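Local structure of tailspike protein (Acinetobacter phage vB_ApiP_P1, 6E1R) at residues A[378-383]-A[398-403]; A[152-157]-A[183-188]; A[468-473]-A[487-492]. The protein probably serves as the trimeric tailspike that recognises and cleaves capsular polysaccharide on the surface of its Acinetobacter host. All blocks are in the same frame, centred on the assembly; numbering follows the deposited sequence.

Contact 1: residues A[378-383]-A[398-403]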
loop_
_atom_site.group_PDB
_atom_site.type_symbol
_atom_site.label_atom_id
_atom_site.label_comp_id
_atom_site.label_asym_id
_atom_site.label_seq_id
_atom_site.Cartn_x
_atom_site.Cartn_y
_atom_site.Cartn_z
ATOM N N VAL A 378 17.608 -0.541 24.673
ATOM C CA VAL A 378 16.882 0.683 24.989
ATOM C C VAL A 378 15.457 0.561 24.462
ATOM O O VAL A 378 15.234 0.450 23.251
ATOM C CB VAL A 378 17.590 1.911 24.401
ATOM C CG1 VAL A 378 16.795 3.174 24.697
ATOM C CG2 VAL A 378 19.008 2.019 24.948
ATOM N N LEU A 379 14.487 0.596 25.372
ATOM C CA LEU A 379 13.086 0.522 24.989
ATOM C C LEU A 379 12.609 1.865 24.457
ATOM O O LEU A 379 12.936 2.920 25.010
ATOM C CB LEU A 379 12.221 0.099 26.177
ATOM C CG LEU A 379 12.473 -1.282 26.783
ATOM C CD1 LEU A 379 11.595 -1.488 28.007
ATOM C CD2 LEU A 379 12.221 -2.372 25.749
ATOM N N ASN A 380 11.835 1.816 23.372
ATOM C CA ASN A 380 11.220 3.006 22.784
ATOM C C ASN A 380 12.275 4.036 22.391
ATOM O O ASN A 380 12.101 5.240 22.590
ATOM C CB ASN A 380 10.184 3.613 23.732
ATOM C CG ASN A 380 9.105 2.624 24.125
ATOM O OD1 ASN A 380 8.623 1.853 23.295
ATOM N ND2 ASN A 380 8.724 2.636 25.397
ATOM N N ASP A 381 13.381 3.557 21.826
ATOM C CA ASP A 381 14.444 4.432 21.344
ATOM C C ASP A 381 13.918 5.252 20.172
ATOM O O ASP A 381 13.674 4.716 19.086
ATOM C CB ASP A 381 15.662 3.604 20.942
ATOM C CG ASP A 381 16.837 4.461 20.500
ATOM O OD1 ASP A 381 16.769 5.699 20.640
ATOM O OD2 ASP A 381 17.837 3.889 20.017
ATOM N N VAL A 382 13.744 6.558 20.392
ATOM C CA VAL A 382 13.198 7.429 19.359
ATOM C C VAL A 382 14.143 7.547 18.170
ATOM O O VAL A 382 13.704 7.884 17.064
ATOM C CB VAL A 382 12.877 8.811 19.961
ATOM C CG1 VAL A 382 12.091 9.668 18.977
ATOM C CG2 VAL A 382 12.109 8.649 21.264
ATOM N N ALA A 383 15.432 7.252 18.360
ATOM C CA ALA A 383 16.364 7.259 17.238
ATOM C C ALA A 383 16.031 6.187 16.209
ATOM O O ALA A 383 16.498 6.272 15.068
ATOM C CB ALA A 383 17.796 7.070 17.741
ATOM N N GLY A 398 2.594 -3.586 31.682
ATOM C CA GLY A 398 3.785 -3.855 30.908
ATOM C C GLY A 398 3.938 -3.012 29.661
ATOM O O GLY A 398 4.999 -3.068 29.023
ATOM N N GLY A 399 2.920 -2.239 29.290
ATOM C CA GLY A 399 3.010 -1.416 28.102
ATOM C C GLY A 399 3.724 -0.100 28.355
ATOM O O GLY A 399 3.681 0.464 29.448
ATOM N N SER A 400 4.394 0.389 27.316
ATOM C CA SER A 400 5.165 1.619 27.412
ATOM C C SER A 400 5.390 2.173 26.014
ATOM O O SER A 400 5.583 1.412 25.063
ATOM C CB SER A 400 6.510 1.384 28.109
ATOM O OG SER A 400 7.296 0.448 27.391
ATOM N N ILE A 401 5.362 3.499 25.900
ATOM C CA ILE A 401 5.667 4.178 24.645
ATOM C C ILE A 401 6.831 5.148 24.768
ATOM O O ILE A 401 7.366 5.579 23.735
ATOM C CB ILE A 401 4.430 4.911 24.078
ATOM C CG1 ILE A 401 3.894 5.925 25.092
ATOM C CG2 ILE A 401 3.352 3.915 23.676
ATOM C CD1 ILE A 401 2.682 6.689 24.604
ATOM N N GLY A 402 7.243 5.505 25.981
ATOM C CA GLY A 402 8.372 6.410 26.134
ATOM C C GLY A 402 8.052 7.786 25.588
ATOM O O GLY A 402 6.996 8.365 25.871
ATOM N N ASP A 403 8.971 8.321 24.787
ATOM C CA ASP A 403 8.810 9.633 24.177
ATOM C C ASP A 403 8.201 9.565 22.784
ATOM O O ASP A 403 8.238 10.562 22.057
ATOM C CB ASP A 403 10.158 10.356 24.115
ATOM C CG ASP A 403 10.699 10.700 25.487
ATOM O OD1 ASP A 403 9.887 10.877 26.421
ATOM O OD2 ASP A 403 11.936 10.798 25.629
HETATM O O HOH W 1 11.563 7.082 24.669
#
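Asn380 and Ser400 form a direct polar link between these two loop segments, close to the C-terminal end of the parallel beta-helix. Asn380 ND2 donates to Ser400 OG over 3.3 Å, a moderately bent bond (148° at the hydrogen) whose acceptor sits slightly off the amide plane. Chi1 of Ser400, 60°, sets OG between its own backbone N and carbonyl carbon and turns the hydroxyl to the asparagine. The other end of the amide is taken as well: Asn380 OD1 accepts from the backbone N of Val371, which fixes which way round the amide lies.

A water makes the second polar link. It donates to Asn380 O at 2.8 Å and accepts from Asp403 N at 2.9 Å, joining the two backbones beyond the amide.

Van der Waals contact fills in the rest. The Asn380 amide lies flat over one face of the Ile401-Gly402 peptide, nearly parallel to it, with Asn380 CB 3.4 Å from Ile401 O and Asn380 ND2 3.2 Å from Ile401 C. Gly402 has no side chain, and its CA comes within 5.6 Å of Asn380 CA. Further along, Val382 CG2 meets Asp403 CB at 3.9 Å, the two side chains crossing at about a right angle; both residues also pack on Gln421 of the second subunit.

Local turns shape the 378-383 segment: a type II beta turn runs from Val378 to Asp381, and Asp381 OD1 accepts from Ala383 N in an Asx turn. The chemistry implies a polar, partly water-mediated join, in which one asparagine uses its amide and its backbone carbonyl to tie neighbouring loops together.

Contact 2: residues A[152-157]-A[183-188]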
loop_
_atom_site.group_PDB
_atom_site.type_symbol
_atom_site.label_atom_id
_atom_site.label_comp_id
_atom_site.label_asym_id
_atom_site.label_seq_id
_atom_site.Cartn_x
_atom_site.Cartn_y
_atom_site.Cartn_z
ATOM N N ILE A 152 5.978 -33.390 1.626
ATOM C CA ILE A 152 5.016 -33.824 0.615
ATOM C C ILE A 152 5.571 -33.572 -0.781
ATOM O O ILE A 152 5.503 -34.435 -1.664
ATOM C CB ILE A 152 3.665 -33.117 0.825
ATOM C CG1 ILE A 152 3.020 -33.583 2.132
ATOM C CG2 ILE A 152 2.741 -33.364 -0.356
ATOM C CD1 ILE A 152 1.693 -32.923 2.427
ATOM N N PHE A 153 6.136 -32.387 -0.996
ATOM C CA PHE A 153 6.822 -32.050 -2.233
ATOM C C PHE A 153 8.267 -31.691 -1.925
ATOM O O PHE A 153 8.559 -31.072 -0.896
ATOM C CB PHE A 153 6.135 -30.891 -2.967
ATOM C CG PHE A 153 4.830 -31.268 -3.610
ATOM C CD1 PHE A 153 4.811 -31.921 -4.831
ATOM C CD2 PHE A 153 3.624 -30.964 -2.999
ATOM C CE1 PHE A 153 3.616 -32.268 -5.430
ATOM C CE2 PHE A 153 2.425 -31.310 -3.593
ATOM C CZ PHE A 153 2.420 -31.962 -4.811
ATOM N N THR A 154 9.168 -32.085 -2.819
ATOM C CA THR A 154 10.593 -31.820 -2.676
ATOM C C THR A 154 11.036 -30.883 -3.792
ATOM O O THR A 154 10.950 -31.234 -4.974
ATOM C CB THR A 154 11.401 -33.118 -2.711
ATOM O OG1 THR A 154 11.174 -33.855 -1.502
ATOM C CG2 THR A 154 12.882 -32.821 -2.852
ATOM N N VAL A 155 11.498 -29.696 -3.413
ATOM C CA VAL A 155 11.977 -28.716 -4.381
ATOM C C VAL A 155 13.353 -29.142 -4.872
ATOM O O VAL A 155 14.248 -29.441 -4.072
ATOM C CB VAL A 155 12.013 -27.313 -3.758
ATOM C CG1 VAL A 155 12.479 -26.293 -4.780
ATOM C CG2 VAL A 155 10.642 -26.944 -3.214
ATOM N N LYS A 156 13.527 -29.168 -6.191
ATOM C CA LYS A 156 14.782 -29.605 -6.779
ATOM C C LYS A 156 15.864 -28.542 -6.601
ATOM O O LYS A 156 15.589 -27.368 -6.338
ATOM C CB LYS A 156 14.594 -29.912 -8.263
ATOM C CG LYS A 156 13.580 -31.006 -8.553
ATOM C CD LYS A 156 13.358 -31.153 -10.048
ATOM C CE LYS A 156 12.405 -32.292 -10.356
ATOM N NZ LYS A 156 12.226 -32.471 -11.823
ATOM N N ALA A 157 17.114 -28.975 -6.750
ATOM C CA ALA A 157 18.247 -28.081 -6.563
ATOM C C ALA A 157 18.310 -27.040 -7.675
ATOM O O ALA A 157 17.878 -27.277 -8.807
ATOM C CB ALA A 157 19.552 -28.875 -6.518
ATOM N N ARG A 183 10.049 -28.891 0.962
ATOM C CA ARG A 183 11.411 -28.792 1.465
ATOM C C ARG A 183 12.354 -28.749 0.273
ATOM O O ARG A 183 12.055 -29.298 -0.791
ATOM C CB ARG A 183 11.777 -29.960 2.387
ATOM C CG ARG A 183 12.891 -29.634 3.371
ATOM C CD ARG A 183 13.168 -30.793 4.313
ATOM N NE ARG A 183 12.060 -31.033 5.232
ATOM C CZ ARG A 183 11.938 -30.461 6.425
ATOM N NH1 ARG A 183 12.858 -29.604 6.846
ATOM N NH2 ARG A 183 10.895 -30.743 7.194
ATOM N N SER A 184 13.495 -28.091 0.457
ATOM C CA SER A 184 14.449 -27.870 -0.620
ATOM C C SER A 184 15.669 -28.764 -0.445
ATOM O O SER A 184 16.184 -28.921 0.667
ATOM C CB SER A 184 14.891 -26.404 -0.674
ATOM O OG SER A 184 13.830 -25.566 -1.093
ATOM N N THR A 185 16.123 -29.351 -1.549
ATOM C CA THR A 185 17.373 -30.096 -1.578
ATOM C C THR A 185 18.495 -29.152 -1.994
ATOM O O THR A 185 18.421 -28.527 -3.058
ATOM C CB THR A 185 17.285 -31.284 -2.536
ATOM O OG1 THR A 185 16.821 -30.840 -3.816
ATOM C CG2 THR A 185 16.338 -32.341 -1.991
ATOM N N SER A 186 19.526 -29.047 -1.153
ATOM C CA SER A 186 20.663 -28.160 -1.404
ATOM C C SER A 186 20.211 -26.717 -1.628
ATOM O O SER A 186 20.698 -26.028 -2.527
ATOM C CB SER A 186 21.499 -28.658 -2.585
ATOM O OG SER A 186 22.643 -27.845 -2.774
ATOM N N ASN A 187 19.270 -26.261 -0.797
ATOM C CA ASN A 187 18.716 -24.907 -0.881
ATOM C C ASN A 187 18.118 -24.620 -2.256
ATOM O O ASN A 187 18.305 -23.539 -2.820
ATOM C CB ASN A 187 19.769 -23.858 -0.517
ATOM C CG ASN A 187 20.297 -24.027 0.892
ATOM O OD1 ASN A 187 21.467 -24.354 1.094
ATOM N ND2 ASN A 187 19.437 -23.799 1.877
ATOM N N GLY A 188 17.395 -25.595 -2.802
ATOM C CA GLY A 188 16.779 -25.413 -4.101
ATOM C C GLY A 188 15.694 -24.354 -4.073
ATOM O O GLY A 188 15.000 -24.160 -3.074
#
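Thr154 and Val155 pair in parallel with Arg183 and Ser184, joining successive coils of the right-handed parallel beta-helix that forms the body of the tailspike. Arg183 N donates to Phe153 O, and Val155 N to Arg183 O at 2.7 Å. The next link in the series, Thr185 N to Val155 O at 3.1 Å, is nearly straight (170°).

The Thr185 side chain extends this pairing past the end of the strands. Its CB lies 3.9 Å from Val155 O, and from there the two branches part. OG1, held between the backbone N and the carbonyl carbon by a chi1 of 52°, donates to Val155 O in the carbonyl plane, on a lone pair. CG2 goes the other way and touches Thr154 CG2 at 3.6 Å, the two threonines crossing at about a right angle. Val155 O is therefore gripped by two donors of one residue.

On the face carrying Val155 and Ser184, Val155 CB rests against Ser184 OG, and both side chains reach Ala210 on strand 208-213. The charged ends turn to other partners: Arg183 to Asp209, Lys156 to Asp126. Beyond the strands the chain from Ser184 curls back through Gly188, whose CA makes a CA-H...O contact with Lys156 O. Ser184 OG closes this curl, donating to Gly188 O at 2.7 Å from 23° outside the carbonyl plane.

Contact 3: residues A[468-473]-A[487-492]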
loop_
_atom_site.group_PDB
_atom_site.type_symbol
_atom_site.label_atom_id
_atom_site.label_comp_id
_atom_site.label_asym_id
_atom_site.label_seq_id
_atom_site.Cartn_x
_atom_site.Cartn_y
_atom_site.Cartn_z
ATOM N N LEU A 468 25.683 36.024 20.484
ATOM C CA LEU A 468 25.955 34.850 21.305
ATOM C C LEU A 468 25.326 35.029 22.678
ATOM O O LEU A 468 25.556 36.045 23.343
ATOM C CB LEU A 468 27.460 34.599 21.454
ATOM C CG LEU A 468 28.319 34.526 20.193
ATOM C CD1 LEU A 468 29.767 34.255 20.567
ATOM C CD2 LEU A 468 27.800 33.454 19.250
ATOM N N LEU A 469 24.541 34.042 23.101
ATOM C CA LEU A 469 23.995 33.979 24.453
ATOM C C LEU A 469 24.688 32.835 25.182
ATOM O O LEU A 469 24.509 31.667 24.823
ATOM C CB LEU A 469 22.482 33.778 24.427
ATOM C CG LEU A 469 21.787 33.682 25.787
ATOM C CD1 LEU A 469 21.983 34.956 26.593
ATOM C CD2 LEU A 469 20.307 33.374 25.611
ATOM N N VAL A 470 25.472 33.166 26.204
ATOM C CA VAL A 470 26.249 32.184 26.951
ATOM C C VAL A 470 25.703 32.100 28.367
ATOM O O VAL A 470 25.586 33.120 29.057
ATOM C CB VAL A 470 27.746 32.531 26.969
ATOM C CG1 VAL A 470 28.518 31.434 27.674
ATOM C CG2 VAL A 470 28.264 32.729 25.555
ATOM N N ASN A 471 25.374 30.886 28.799
ATOM C CA ASN A 471 24.968 30.613 30.172
ATOM C C ASN A 471 26.041 29.733 30.797
ATOM O O ASN A 471 26.122 28.535 30.500
ATOM C CB ASN A 471 23.597 29.939 30.222
ATOM C CG ASN A 471 23.102 29.721 31.641
ATOM O OD1 ASN A 471 22.193 28.926 31.878
ATOM N ND2 ASN A 471 23.691 30.437 32.592
ATOM N N ALA A 472 26.866 30.326 31.654
ATOM C CA ALA A 472 27.928 29.607 32.341
ATOM C C ALA A 472 27.460 29.227 33.737
ATOM O O ALA A 472 26.838 30.033 34.435
ATOM C CB ALA A 472 29.201 30.450 32.422
ATOM N N ILE A 473 27.757 27.992 34.137
ATOM C CA ILE A 473 27.361 27.473 35.436
ATOM C C ILE A 473 28.558 26.801 36.092
ATOM O O ILE A 473 29.545 26.454 35.439
ATOM C CB ILE A 473 26.185 26.480 35.336
ATOM C CG1 ILE A 473 26.588 25.274 34.486
ATOM C CG2 ILE A 473 24.949 27.162 34.768
ATOM C CD1 ILE A 473 25.636 24.108 34.589
ATOM N N TYR A 487 25.510 35.864 29.584
ATOM C CA TYR A 487 26.257 36.892 28.877
ATOM C C TYR A 487 25.683 37.052 27.477
ATOM O O TYR A 487 25.361 36.063 26.813
ATOM C CB TYR A 487 27.749 36.540 28.793
ATOM C CG TYR A 487 28.394 36.254 30.132
ATOM C CD1 TYR A 487 28.314 34.990 30.707
ATOM C CD2 TYR A 487 29.092 37.239 30.817
ATOM C CE1 TYR A 487 28.902 34.720 31.926
ATOM C CE2 TYR A 487 29.686 36.977 32.039
ATOM C CZ TYR A 487 29.586 35.715 32.588
ATOM O OH TYR A 487 30.173 35.444 33.801
ATOM N N GLU A 488 25.560 38.299 27.035
ATOM C CA GLU A 488 25.061 38.619 25.703
ATOM C C GLU A 488 26.203 39.242 24.914
ATOM O O GLU A 488 26.699 40.314 25.278
ATOM C CB GLU A 488 23.870 39.575 25.787
ATOM C CG GLU A 488 23.177 39.852 24.463
ATOM C CD GLU A 488 22.125 38.809 24.123
ATOM O OE1 GLU A 488 22.240 37.659 24.598
ATOM O OE2 GLU A 488 21.173 39.144 23.387
ATOM N N LEU A 489 26.619 38.577 23.837
ATOM C CA LEU A 489 27.818 38.962 23.106
ATOM C C LEU A 489 27.497 39.178 21.636
ATOM O O LEU A 489 26.809 38.360 21.019
ATOM C CB LEU A 489 28.915 37.901 23.250
ATOM C CG LEU A 489 29.270 37.469 24.673
ATOM C CD1 LEU A 489 30.252 36.308 24.651
ATOM C CD2 LEU A 489 29.831 38.638 25.470
ATOM N N LEU A 490 28.004 40.277 21.082
ATOM C CA LEU A 490 28.010 40.515 19.645
ATOM C C LEU A 490 29.403 40.223 19.109
ATOM O O LEU A 490 30.389 40.768 19.612
ATOM C CB LEU A 490 27.619 41.956 19.318
ATOM C CG LEU A 490 26.131 42.297 19.270
ATOM C CD1 LEU A 490 25.934 43.733 18.803
ATOM C CD2 LEU A 490 25.382 41.326 18.370
ATOM N N VAL A 491 29.484 39.366 18.096
ATOM C CA VAL A 491 30.767 38.952 17.547
ATOM C C VAL A 491 30.754 39.112 16.035
ATOM O O VAL A 491 29.716 38.974 15.378
ATOM C CB VAL A 491 31.118 37.497 17.931
ATOM C CG1 VAL A 491 31.281 37.370 19.438
ATOM C CG2 VAL A 491 30.054 36.534 17.418
ATOM N N THR A 492 31.928 39.412 15.487
ATOM C CA THR A 492 32.174 39.448 14.053
ATOM C C THR A 492 33.680 39.497 13.849
ATOM O O THR A 492 34.433 39.831 14.768
ATOM C CB THR A 492 31.496 40.646 13.375
ATOM O OG1 THR A 492 31.688 40.564 11.957
ATOM C CG2 THR A 492 32.077 41.953 13.887
#
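Leu468 and Val470 face Leu489 and Tyr487 as hydrogen-bonded pairs of two antiparallel strands, whose axes approach to 4.8 Å with 149° between their directions. Each pair closes with two backbone bonds: Leu468 N to Leu489 O and Leu489 N to Leu468 O, then Val470 N to Tyr487 O and Tyr487 N to Val470 O. Between them Leu469 and Glu488 form a non-hydrogen-bonded pair, where Leu469 CA approaches Tyr487 O in a CA-H...O contact.

On the face of Leu468, Val470, Tyr487 and Leu489, apolar branches meet. Leu468 CD1 touches Val491 CG1 at 3.6 Å, the two side chains crossing at about a right angle, while Leu468 CB and Leu489 CB stand side by side at 4.0 Å. Val470 CG2 touches Leu489 CD1 at 4.2 Å. The Tyr487 ring offers its edge to strand 468-473: Val470 O lies 3.7 Å from Tyr487 CD1, and Ala472 CB is 4.3 Å from Tyr487 CE1.

The two strands form a beta hairpin in the C-terminal domain, inside a five-stranded antiparallel sheet, with 539-548 beside 465-474 and 497-507 beside 484-494. Strand 519-523 of a second sheet covers the side carrying Val470, Tyr487 and Leu489; Trp521 and the Tyr487 ring meet edge-to-face, and Tyr487 OH hydrogen-bonds Pro517 O and Phe519 N.

The face of Leu469 and Glu488 turns to the second subunit. Glu488 bends at chi2 (86°), bringing OE1 within 3.4 Å of Leu469 CD1. That same oxygen forms a salt bridge with Arg467 NH1 of the second subunit.

Overall arrangement
Along the chain the order is contact 2, contact 1, contact 3, each closing before the next opens. Contact 2 joins strands 151-155 and 178-184 of the beta-helix, and contact 1 lies in loops near the helix's C-terminal end, their centres 42 Å apart on opposite sides of the chain's centre. Contact 3 belongs to a separate antiparallel domain, its centre 36 Å from contact 1 and 71 Å from contact 2. The three share no strand and do not touch. Contact 2 meets no other chain and represents coil-to-coil pairing within one subunit of the elongated spike, while contacts 1 and 3 both reach the second subunit and lie where chains of the trimer meet.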